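Side-chain contacts in putative polysaccharide binding proteins (DUF1812) (Bacteroides thetaiotaomicron VPI-5482, PDB 3GF8), which is of unknown function but probably acts as a lipoprotein in the outer membrane that takes part in fimbrial assembly and anchoring: residues E40-D45 against Y89-L94; M80-A85 against H183-L188; I242-M247 against W277-I282. All blocks are in the same frame, centred on the assembly; numbering follows the deposited sequence.

How the contacts relate
All three contacts are buried, but they sit at different depths: contact 2 is nearest the centre of the chain (about 10 Å from centre to centre), while contacts 1 and 3 lie about 19 and 20 Å out on opposite sides. Contacts 1 and 2 belong together, since strands 38-44 and 75-83 are antiparallel neighbours; backbone hydrogen bonds between them, such as Tyr42 N to Met80 O at 2.8 Å, place their side chains next to each other. Contact 3 stands apart, its centre about 38 Å from that of contact 1. Chemistry follows place: apolar packing with a water and a carboxylate at contact 1, an amide beside an indole at contact 2, apolar packing round an outside-bonded tyrosine at contact 3.

Contact 1 (E40-D45 against Y89-L94); sequences ELYVFD and YDITSL
Tyr42 meets Ile91 through its hydroxyl end, with OH 3.4 Å from Ile91 CG2, a methyl that approaches the ring obliquely. In Ile91, CG1 lies beside the backbone N (chi1 -56°), which leaves CG2 anti to that nitrogen and facing the tyrosine, while CD1 reaches on to within 3.9 Å of Glu40 OE1. The same hydroxyl has two polar partners. Tyr42 OH donates to Glu40 OE1 at 2.5 Å, meeting the carboxylate from above its plane, and it accepts from a water lying in the ring plane, 2.8 Å from Tyr42 OH. That water also donates to Thr92 O, tying strand 38-44 to the chain just beyond strand 89-91. Strand 38-44 runs beside strand 75-83 in a β-structure consistent with the transthyretin-like fold of fimbrillin relatives, and the segment 89-94 leaves a separate three-stranded antiparallel sheet to pass over it. A phenylalanine in place of Tyr42 would probably leave both Glu40 OE1 and the bridging water short of a partner. Farther along, Leu94 sets CD1 at the edge of the Phe44 ring, near its plane and 3.8 Å from Phe44 CZ. The two side chains cross at about a right angle. Glu40 OE2 forms a salt bridge with Lys53.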
# COMPACT_ATOMS: atom_id res chain seq x y z
N GLU A 40 -1.05 0.12 -16.15
CA GLU A 40 -0.09 0.63 -17.09
C GLU A 40 1.06 -0.35 -17.16
O GLU A 40 1.81 -0.54 -16.19
CB GLU A 40 0.34 2.03 -16.68
CG GLU A 40 1.32 2.72 -17.68
CD GLU A 40 1.52 4.22 -17.36
OE1 GLU A 40 2.19 4.58 -16.35
OE2 GLU A 40 0.96 5.04 -18.10
N LEU A 41 1.17 -1.00 -18.32
CA LEU A 41 2.16 -2.06 -18.56
C LEU A 41 3.44 -1.42 -19.11
O LEU A 41 3.38 -0.63 -20.04
CB LEU A 41 1.63 -3.08 -19.57
CG LEU A 41 2.44 -4.37 -19.77
CD1 LEU A 41 2.23 -5.33 -18.63
CD2 LEU A 41 2.12 -5.04 -21.11
N TYR A 42 4.57 -1.77 -18.53
CA TYR A 42 5.87 -1.32 -19.00
C TYR A 42 6.55 -2.52 -19.70
O TYR A 42 6.59 -3.62 -19.13
CB TYR A 42 6.68 -0.79 -17.80
CG TYR A 42 6.17 0.56 -17.33
CD1 TYR A 42 5.01 0.67 -16.59
CD2 TYR A 42 6.83 1.74 -17.69
CE1 TYR A 42 4.50 1.93 -16.21
CE2 TYR A 42 6.35 2.99 -17.28
CZ TYR A 42 5.18 3.07 -16.55
OH TYR A 42 4.71 4.31 -16.16
N VAL A 43 7.08 -2.31 -20.90
CA VAL A 43 7.72 -3.37 -21.68
C VAL A 43 9.18 -3.04 -21.97
O VAL A 43 9.51 -1.96 -22.44
CB VAL A 43 7.00 -3.63 -23.00
CG1 VAL A 43 7.72 -4.75 -23.81
CG2 VAL A 43 5.55 -4.01 -22.74
N PHE A 44 10.06 -3.97 -21.62
CA PHE A 44 11.48 -3.83 -21.79
C PHE A 44 11.96 -5.02 -22.64
O PHE A 44 11.34 -6.07 -22.64
CB PHE A 44 12.16 -3.86 -20.41
CG PHE A 44 11.78 -2.72 -19.52
CD1 PHE A 44 10.66 -2.79 -18.72
CD2 PHE A 44 12.55 -1.55 -19.49
CE1 PHE A 44 10.30 -1.72 -17.89
CE2 PHE A 44 12.20 -0.49 -18.67
CZ PHE A 44 11.08 -0.57 -17.88
N ASP A 45 13.07 -4.85 -23.33
CA ASP A 45 13.56 -5.88 -24.25
C ASP A 45 14.54 -6.86 -23.62
O ASP A 45 14.72 -6.86 -22.40
CB ASP A 45 14.20 -5.20 -25.46
CG ASP A 45 15.54 -4.51 -25.13
OD1 ASP A 45 16.20 -4.78 -24.09
OD2 ASP A 45 15.89 -3.67 -25.95
N TYR A 89 0.84 10.38 -7.77
CA TYR A 89 2.16 9.82 -7.96
C TYR A 89 2.81 10.39 -9.20
O TYR A 89 2.13 10.60 -10.20
CB TYR A 89 2.03 8.31 -8.12
CG TYR A 89 1.10 7.69 -7.12
CD1 TYR A 89 1.51 7.47 -5.83
CD2 TYR A 89 -0.19 7.30 -7.46
CE1 TYR A 89 0.69 6.89 -4.88
CE2 TYR A 89 -1.02 6.70 -6.52
CZ TYR A 89 -0.57 6.49 -5.22
OH TYR A 89 -1.36 5.92 -4.22
N ASP A 90 4.12 10.63 -9.13
CA ASP A 90 4.95 10.83 -10.32
C ASP A 90 5.70 9.57 -10.60
O ASP A 90 6.43 9.08 -9.73
CB ASP A 90 5.98 11.96 -10.13
CG ASP A 90 5.31 13.32 -10.01
OD1 ASP A 90 4.44 13.68 -10.86
OD2 ASP A 90 5.63 14.03 -9.04
N ILE A 91 5.55 9.07 -11.82
CA ILE A 91 6.32 7.93 -12.29
C ILE A 91 7.30 8.50 -13.30
O ILE A 91 6.90 9.23 -14.19
CB ILE A 91 5.42 6.86 -12.96
CG1 ILE A 91 4.30 6.40 -11.98
CG2 ILE A 91 6.28 5.68 -13.44
CD1 ILE A 91 3.10 5.60 -12.66
N THR A 92 8.58 8.21 -13.16
CA THR A 92 9.58 8.73 -14.09
C THR A 92 9.21 8.37 -15.54
O THR A 92 8.63 7.30 -15.81
CB THR A 92 10.99 8.20 -13.75
OG1 THR A 92 10.92 6.80 -13.60
CG2 THR A 92 11.50 8.75 -12.40
N SER A 93 9.52 9.28 -16.47
CA SER A 93 9.35 9.01 -17.91
C SER A 93 10.60 8.54 -18.55
O SER A 93 11.65 9.20 -18.47
CB SER A 93 8.93 10.25 -18.69
OG SER A 93 7.86 10.81 -18.05
N LEU A 94 10.45 7.44 -19.25
CA LEU A 94 11.58 6.70 -19.78
C LEU A 94 11.73 7.00 -21.27
O LEU A 94 10.79 7.39 -21.95
CB LEU A 94 11.36 5.19 -19.54
CG LEU A 94 11.35 4.69 -18.08
CD1 LEU A 94 11.48 3.18 -18.06
CD2 LEU A 94 12.41 5.31 -17.16
O HOH W 1 6.30 6.37 -17.12

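Contact 2 (M80-A85 against H183-L188); sequences MAWAGA and HDNSLL
Trp82 points the six-membered end of its indole at Asn185. From CB the chain turns so that CG lies beside the backbone N and anti to the carbonyl carbon (chi1 -75°), which sends the ring from strand 75-83 toward the loop 183-188. In the conformer given, Met80 CE, from a neighbour on the same strand modelled here as selenomethionine, sits over one face of the indole, offset toward its rim. Farther out, CZ3 of Trp82 comes within 3.9 Å of Asn185 OD1, and at the tip CH2 is closer still, 3.6 Å from the same oxygen. The ring and amide planes stand 63° apart, and the oxygen approaches obliquely. The loop is shaped by an Asx turn: Asp184 OD1 accepts from Ser186 N at 3.0 Å, and Ser186 OG donates to it as well. Asn185 ND2 is held by Asp148 OD1, which fixes the rotation of the amide and so the place of OD1. Tyr125 of strand 124-133 stacks edge-to-face with Trp82 and hydrogen-bonds to His183 O, joining both sides. Met80 CE also lies 3.6 Å from His183 O, though both touches of this methyl are doubtful because the methionine has two modelled conformers.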
# COMPACT_ATOMS: atom_id res chain seq x y z
N MSE A 80 6.34 -5.44 -16.57
CA MSE A 80 5.89 -5.16 -15.23
C MSE A 80 4.79 -4.12 -15.36
O MSE A 80 4.52 -3.67 -16.46
CB MSE A 80 7.05 -4.75 -14.28
CG MSE A 80 7.90 -3.55 -14.65
SE MSE A 80 7.08 -1.89 -14.23
CE MSE A 80 6.87 -2.01 -12.28
N ALA A 81 4.11 -3.78 -14.26
CA ALA A 81 3.08 -2.77 -14.34
C ALA A 81 2.94 -1.97 -13.05
O ALA A 81 3.41 -2.39 -12.01
CB ALA A 81 1.76 -3.39 -14.73
N TRP A 82 2.34 -0.78 -13.18
CA TRP A 82 1.77 -0.04 -12.06
C TRP A 82 0.30 0.13 -12.38
O TRP A 82 -0.07 0.44 -13.52
CB TRP A 82 2.41 1.33 -11.90
CG TRP A 82 3.78 1.34 -11.33
CD1 TRP A 82 4.94 1.65 -11.99
CD2 TRP A 82 4.15 1.03 -9.98
NE1 TRP A 82 6.01 1.56 -11.12
CE2 TRP A 82 5.55 1.18 -9.88
CE3 TRP A 82 3.43 0.66 -8.83
CZ2 TRP A 82 6.25 0.96 -8.70
CZ3 TRP A 82 4.11 0.45 -7.65
CH2 TRP A 82 5.51 0.60 -7.59
N ALA A 83 -0.54 -0.12 -11.39
CA ALA A 83 -1.97 -0.09 -11.58
C ALA A 83 -2.55 0.89 -10.56
O ALA A 83 -2.07 0.98 -9.43
CB ALA A 83 -2.59 -1.50 -11.43
N GLY A 84 -3.58 1.61 -10.99
CA GLY A 84 -4.18 2.65 -10.18
C GLY A 84 -3.48 4.01 -10.11
O GLY A 84 -4.03 4.91 -9.50
N ALA A 85 -2.28 4.17 -10.72
CA ALA A 85 -1.49 5.40 -10.50
C ALA A 85 -2.11 6.55 -11.28
O ALA A 85 -2.24 6.49 -12.51
CB ALA A 85 0.00 5.22 -10.85
N HIS A 183 11.46 -0.06 -9.40
CA HIS A 183 10.83 -0.98 -10.38
C HIS A 183 10.57 -2.38 -9.82
O HIS A 183 9.76 -3.15 -10.38
CB HIS A 183 11.74 -1.14 -11.59
CG HIS A 183 12.96 -1.94 -11.29
ND1 HIS A 183 14.09 -1.39 -10.71
CD2 HIS A 183 13.20 -3.26 -11.41
CE1 HIS A 183 14.99 -2.34 -10.53
NE2 HIS A 183 14.47 -3.48 -10.94
N ASP A 184 11.28 -2.73 -8.75
CA ASP A 184 11.10 -3.99 -8.03
C ASP A 184 10.17 -3.88 -6.80
O ASP A 184 10.06 -4.82 -6.01
CB ASP A 184 12.47 -4.57 -7.61
CG ASP A 184 13.23 -3.68 -6.60
OD1 ASP A 184 12.79 -2.56 -6.24
OD2 ASP A 184 14.29 -4.12 -6.14
N ASN A 185 9.52 -2.73 -6.64
CA ASN A 185 8.61 -2.42 -5.52
C ASN A 185 9.35 -2.15 -4.20
O ASN A 185 8.73 -2.07 -3.15
CB ASN A 185 7.53 -3.52 -5.34
CG ASN A 185 6.21 -2.99 -4.75
OD1 ASN A 185 5.82 -1.84 -4.98
ND2 ASN A 185 5.51 -3.83 -4.01
N SER A 186 10.67 -1.98 -4.24
CA SER A 186 11.40 -1.73 -3.00
C SER A 186 11.41 -0.24 -2.67
O SER A 186 11.31 0.63 -3.55
CB SER A 186 12.83 -2.26 -3.09
OG SER A 186 13.59 -1.54 -4.06
N LEU A 187 11.54 0.04 -1.39
CA LEU A 187 11.60 1.42 -0.92
C LEU A 187 12.96 2.02 -1.25
O LEU A 187 13.99 1.58 -0.76
CB LEU A 187 11.31 1.51 0.57
CG LEU A 187 9.85 1.45 1.05
CD1 LEU A 187 9.16 0.25 0.55
CD2 LEU A 187 9.87 1.44 2.57
N LEU A 188 12.96 3.03 -2.11
CA LEU A 188 14.14 3.83 -2.41
C LEU A 188 14.36 4.84 -1.29
O LEU A 188 13.47 5.09 -0.47
CB LEU A 188 13.95 4.56 -3.75
CG LEU A 188 13.62 3.65 -4.93
CD1 LEU A 188 13.49 4.43 -6.27
CD2 LEU A 188 14.68 2.53 -5.06

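Contact 3 (I242-M247 against W277-I282); sequences IDYLAM and WLAVQI
Ala279 and Ile282 both turn their side chains toward Tyr244, although they stand three residues apart on one strand, where regular alternation would put them on opposite faces. The change of phase comes from a classic beta bulge: Val280 and Gln281 together face Phe272 of strand 266-273, and the extra residue brings Ile282 round to the side of Ala279. Tyr244 is the one residue of the helix segment 242-247 that touches this strand, and it meets its two partners at different places along the ring. Near the hydroxyl end, Ala279 CB lies at the ring edge, close to the ring plane, 4.2 Å from Tyr244 CE2. Nearer the backbone, Ile282 CD1 reaches Tyr244 CD2 at 4.1 Å, approaching the ring obliquely. In Ile282, CG1 occupies the crowded position between the backbone N and the carbonyl carbon (chi1 70°), and the extended run beyond it carries CD1 across to the tyrosine. With CG anti to the carbonyl carbon (chi1 -84°), the Tyr244 ring leans off the helix toward the strand. The touches are van der Waals in kind and of ordinary length; the polar end of the ring is satisfied from outside, by a hydrogen bond from Tyr244 OH to the backbone oxygen of Gln296, the last residue of the chain. Ile239 and Ile291 add apolar contacts to the tyrosine, and Ala279 also touches Phe237. Helix 241-246 directly follows strand 235-240, the outermost strand of a five-stranded mixed sheet, and packs onto the bulged strand 279-284, the antiparallel neighbour of strand 266-273: a short connecting helix laid against strands, in a fold consistent with the β-rich, transthyretin-like architecture of the fimbrillin superfamily.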
# COMPACT_ATOMS: atom_id res chain seq x y z
N ILE A 242 4.70 -1.34 12.84
CA ILE A 242 5.06 -2.60 12.19
C ILE A 242 5.18 -3.69 13.26
O ILE A 242 4.75 -4.82 13.08
CB ILE A 242 6.39 -2.55 11.46
CG1 ILE A 242 6.37 -1.47 10.35
CG2 ILE A 242 6.73 -3.97 10.92
CD1 ILE A 242 5.23 -1.60 9.29
N ASP A 243 5.81 -3.33 14.37
CA ASP A 243 6.00 -4.26 15.47
C ASP A 243 4.69 -4.70 16.13
O ASP A 243 4.52 -5.87 16.48
CB ASP A 243 6.88 -3.64 16.52
CG ASP A 243 7.75 -4.62 17.11
OD1 ASP A 243 8.66 -5.05 16.38
OD2 ASP A 243 7.50 -5.01 18.27
N TYR A 244 3.78 -3.77 16.30
CA TYR A 244 2.45 -4.10 16.82
C TYR A 244 1.72 -5.03 15.87
O TYR A 244 1.03 -5.94 16.31
CB TYR A 244 1.64 -2.83 17.09
CG TYR A 244 1.92 -2.20 18.46
CD1 TYR A 244 3.21 -2.02 18.91
CD2 TYR A 244 0.88 -1.79 19.27
CE1 TYR A 244 3.46 -1.46 20.11
CE2 TYR A 244 1.12 -1.23 20.50
CZ TYR A 244 2.40 -1.07 20.91
OH TYR A 244 2.64 -0.50 22.12
N LEU A 245 1.87 -4.82 14.56
CA LEU A 245 1.22 -5.72 13.61
C LEU A 245 1.95 -7.07 13.55
O LEU A 245 1.31 -8.10 13.43
CB LEU A 245 1.11 -5.07 12.22
CG LEU A 245 0.10 -3.91 12.13
CD1 LEU A 245 0.25 -3.22 10.83
CD2 LEU A 245 -1.31 -4.38 12.30
N ALA A 246 3.28 -7.06 13.68
CA ALA A 246 4.05 -8.31 13.66
C ALA A 246 3.69 -9.20 14.85
O ALA A 246 3.61 -10.40 14.68
CB ALA A 246 5.61 -8.04 13.59
N MSE A 247 3.46 -8.62 16.03
CA MSE A 247 3.06 -9.33 17.26
C MSE A 247 1.71 -10.06 17.02
O MSE A 247 1.33 -10.92 17.78
CB MSE A 247 2.90 -8.36 18.48
CG MSE A 247 4.20 -7.62 19.09
SE MSE A 247 3.85 -6.08 20.42
CE MSE A 247 5.19 -4.76 19.89
N TRP A 277 -1.20 6.57 28.93
CA TRP A 277 -0.92 6.35 27.50
C TRP A 277 -0.12 5.11 27.15
O TRP A 277 0.63 5.11 26.19
CB TRP A 277 -0.25 7.58 26.89
CG TRP A 277 -1.22 8.66 26.73
CD1 TRP A 277 -1.54 9.60 27.64
CD2 TRP A 277 -2.09 8.86 25.62
NE1 TRP A 277 -2.56 10.39 27.17
CE2 TRP A 277 -2.90 9.97 25.92
CE3 TRP A 277 -2.24 8.23 24.39
CZ2 TRP A 277 -3.85 10.47 25.03
CZ3 TRP A 277 -3.20 8.72 23.51
CH2 TRP A 277 -3.97 9.83 23.84
N LEU A 278 -0.30 4.04 27.92
CA LEU A 278 0.27 2.73 27.62
C LEU A 278 -0.86 1.91 27.00
O LEU A 278 -1.95 1.85 27.56
CB LEU A 278 0.78 2.09 28.92
CG LEU A 278 1.31 0.66 29.03
CD1 LEU A 278 2.65 0.50 28.31
CD2 LEU A 278 1.42 0.24 30.54
N ALA A 279 -0.59 1.28 25.85
CA ALA A 279 -1.54 0.34 25.24
C ALA A 279 -1.63 -0.96 26.05
O ALA A 279 -0.64 -1.69 26.24
CB ALA A 279 -1.18 0.05 23.78
N VAL A 280 -2.81 -1.21 26.61
CA VAL A 280 -3.03 -2.43 27.36
C VAL A 280 -3.33 -3.56 26.40
O VAL A 280 -2.77 -4.68 26.51
CB VAL A 280 -4.13 -2.26 28.39
CG1 VAL A 280 -4.36 -3.59 29.11
CG2 VAL A 280 -3.72 -1.14 29.35
N GLN A 281 -4.19 -3.27 25.43
CA GLN A 281 -4.50 -4.21 24.39
C GLN A 281 -4.94 -3.48 23.16
O GLN A 281 -5.37 -2.33 23.26
CB GLN A 281 -5.61 -5.17 24.85
CG GLN A 281 -6.85 -4.48 25.34
CD GLN A 281 -8.08 -5.39 25.34
OE1 GLN A 281 -8.06 -6.50 25.89
NE2 GLN A 281 -9.17 -4.89 24.74
N ILE A 282 -4.79 -4.14 22.01
CA ILE A 282 -5.31 -3.65 20.76
C ILE A 282 -6.29 -4.65 20.14
O ILE A 282 -6.26 -5.85 20.42
CB ILE A 282 -4.17 -3.32 19.74
CG1 ILE A 282 -3.49 -4.59 19.24
CG2 ILE A 282 -3.19 -2.39 20.40
CD1 ILE A 282 -2.20 -4.35 18.52